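Local coordinates for protein putative HAD-hydrolase YfnB (Bacillus subtilis, PDB 3ED5) that is a putative hydrolase of the HAD-like superfamily, possibly with 5'-nucleotidase activity, at residues Val124-Ser129 against Phe149-Thr154. Numbering follows the deposited sequence.
Sequences VTNGVS and FVSEDT. With FMT (formic acid), chain C.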
loop_
_atom_site.group_PDB
_atom_site.type_symbol
_atom_site.label_atom_id
_atom_site.label_comp_id
_atom_site.label_asym_id
_atom_site.label_seq_id
_atom_site.Cartn_x
_atom_site.Cartn_y
_atom_site.Cartn_z
ATOM N N VAL A 124 -8.112 0.577 -1.076
ATOM C CA VAL A 124 -7.639 1.163 -2.334
ATOM C C VAL A 124 -6.146 0.815 -2.441
ATOM O O VAL A 124 -5.333 1.252 -1.618
ATOM C CB VAL A 124 -7.933 2.695 -2.477
ATOM C CG1 VAL A 124 -9.495 2.897 -2.646
ATOM C CG2 VAL A 124 -7.367 3.518 -1.260
ATOM N N THR A 125 -5.838 -0.030 -3.408
ATOM C CA THR A 125 -4.452 -0.552 -3.492
ATOM C C THR A 125 -3.941 -0.705 -4.931
ATOM O O THR A 125 -4.700 -1.062 -5.839
ATOM C CB THR A 125 -4.314 -1.897 -2.677
ATOM O OG1 THR A 125 -2.920 -2.322 -2.683
ATOM C CG2 THR A 125 -5.167 -3.026 -3.312
ATOM N N ASN A 126 -2.627 -0.450 -5.113
ATOM C CA ASN A 126 -1.935 -0.726 -6.384
ATOM C C ASN A 126 -1.240 -2.111 -6.340
ATOM O O ASN A 126 -0.654 -2.548 -7.333
ATOM C CB ASN A 126 -0.819 0.309 -6.625
ATOM C CG ASN A 126 -1.331 1.613 -7.158
ATOM O OD1 ASN A 126 -2.532 1.757 -7.452
ATOM N ND2 ASN A 126 -0.443 2.580 -7.283
ATOM N N GLY A 127 -1.322 -2.790 -5.200
ATOM C CA GLY A 127 -0.693 -4.114 -5.039
ATOM C C GLY A 127 -1.318 -5.191 -5.907
ATOM O O GLY A 127 -2.462 -5.105 -6.311
ATOM N N VAL A 128 -0.570 -6.243 -6.183
ATOM C CA VAL A 128 -1.110 -7.381 -6.929
ATOM C C VAL A 128 -2.380 -7.927 -6.242
ATOM O O VAL A 128 -2.364 -8.206 -5.025
ATOM C CB VAL A 128 -0.048 -8.458 -7.083
ATOM C CG1 VAL A 128 -0.639 -9.745 -7.725
ATOM C CG2 VAL A 128 1.097 -7.876 -7.921
ATOM N N SER A 129 -3.457 -8.085 -7.024
ATOM C CA SER A 129 -4.751 -8.424 -6.422
ATOM C C SER A 129 -4.671 -9.709 -5.583
ATOM O O SER A 129 -5.065 -9.717 -4.415
ATOM C CB SER A 129 -5.847 -8.562 -7.488
ATOM O OG SER A 129 -7.076 -8.692 -6.796
ATOM N N PHE A 149 -10.669 -2.285 -4.044
ATOM C CA PHE A 149 -10.458 -1.739 -5.369
ATOM C C PHE A 149 -8.983 -1.841 -5.735
ATOM O O PHE A 149 -8.149 -1.138 -5.166
ATOM C CB PHE A 149 -10.911 -0.299 -5.443
ATOM C CG PHE A 149 -12.360 -0.121 -5.081
ATOM C CD1 PHE A 149 -13.379 -0.572 -5.950
ATOM C CD2 PHE A 149 -12.709 0.473 -3.886
ATOM C CE1 PHE A 149 -14.751 -0.412 -5.630
ATOM C CE2 PHE A 149 -14.091 0.653 -3.554
ATOM C CZ PHE A 149 -15.098 0.197 -4.436
ATOM N N VAL A 150 -8.711 -2.701 -6.712
ATOM C CA VAL A 150 -7.333 -2.966 -7.143
ATOM C C VAL A 150 -7.043 -2.236 -8.461
ATOM O O VAL A 150 -7.876 -2.257 -9.382
ATOM C CB VAL A 150 -7.098 -4.508 -7.234
ATOM C CG1 VAL A 150 -7.333 -5.153 -5.850
ATOM C CG2 VAL A 150 -7.980 -5.185 -8.266
ATOM N N SER A 151 -5.885 -1.585 -8.543
ATOM C CA SER A 151 -5.499 -0.810 -9.740
ATOM C C SER A 151 -5.659 -1.614 -11.038
ATOM O O SER A 151 -6.071 -1.091 -12.060
ATOM C CB SER A 151 -4.041 -0.286 -9.619
ATOM O OG SER A 151 -3.144 -1.360 -9.375
ATOM N N GLU A 152 -5.343 -2.909 -10.981
ATOM C CA GLU A 152 -5.260 -3.732 -12.197
ATOM C C GLU A 152 -6.600 -3.921 -12.897
ATOM O O GLU A 152 -6.656 -4.277 -14.075
ATOM C CB GLU A 152 -4.600 -5.088 -11.875
ATOM C CG GLU A 152 -5.392 -5.965 -10.891
ATOM C CD GLU A 152 -4.577 -7.147 -10.413
ATOM O OE1 GLU A 152 -3.593 -6.958 -9.687
ATOM O OE2 GLU A 152 -4.917 -8.279 -10.779
ATOM N N ASP A 153 -7.685 -3.638 -12.184
ATOM C CA ASP A 153 -9.027 -3.683 -12.780
ATOM C C ASP A 153 -9.418 -2.405 -13.500
ATOM O O ASP A 153 -10.460 -2.365 -14.190
ATOM C CB ASP A 153 -10.055 -3.867 -11.666
ATOM C CG ASP A 153 -10.110 -5.271 -11.143
ATOM O OD1 ASP A 153 -9.343 -6.162 -11.606
ATOM O OD2 ASP A 153 -10.939 -5.481 -10.226
ATOM N N THR A 154 -8.629 -1.352 -13.324
ATOM C CA THR A 154 -9.059 0.006 -13.683
ATOM C C THR A 154 -8.428 0.542 -14.952
ATOM O O THR A 154 -8.941 1.490 -15.529
ATOM C CB THR A 154 -8.764 1.040 -12.528
ATOM O OG1 THR A 154 -7.361 1.382 -12.518
ATOM C CG2 THR A 154 -9.188 0.498 -11.150
HETATM C C FMT C . -0.154 1.881 -3.253
HETATM O O1 FMT C . 0.879 1.306 -3.547
HETATM O O2 FMT C . -1.212 1.254 -3.296
HETATM O O HOH W 1 -3.754 -3.698 -8.395
#
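In T125 a chi1 of -175° swings OG1 opposite the backbone nitrogen and sets CG2 between that nitrogen and the carbonyl carbon, alongside V150 CG1 at 4.0 Å, the two side chains pointing the same way on one face of the parallel sheet. On the other face V124 CG1 meets the F149 ring obliquely. E152 runs extended beyond CG, bringing its carboxylate to the first turn of helix 129-138. S129 N donates to E152 OE1 over 2.9 Å from above the carboxylate plane, S129 CB rests against OE2, and S129 OG lies over both methyls of V150. Two backbone bonds tie the strand ends: T125 N to F149 O (3.1 Å) and S151 N to T125 O (3.0 Å). Beyond them a water donates to G127 O, accepts from E152 N and bonds S151 OG at 2.6 Å. N126 OD1 packs on S151 CB (3.3 Å), while its ND2 is held by K158 O. T125 OG1 accepts from G127 N (3.0 Å), an ST turn, and also bonds Q132. With an alanine at T125, G127 N and Q132 would probably lose their shared acceptor and V150 CG1 its methyl neighbour. The contact joins the C-terminal ends of strands 120-125 and 147-150 in a beta-alpha-beta unit whose helix is 129-138. T125, near D13, the nucleophile by similarity, probably is the HAD motif II threonine. N126 N donates to O2 of a formic acid, probably from the crystallisation liquor, consistent with an anion-accepting site; R66, salt-bridged to E152 OE1, probably balances the carboxylate's charge.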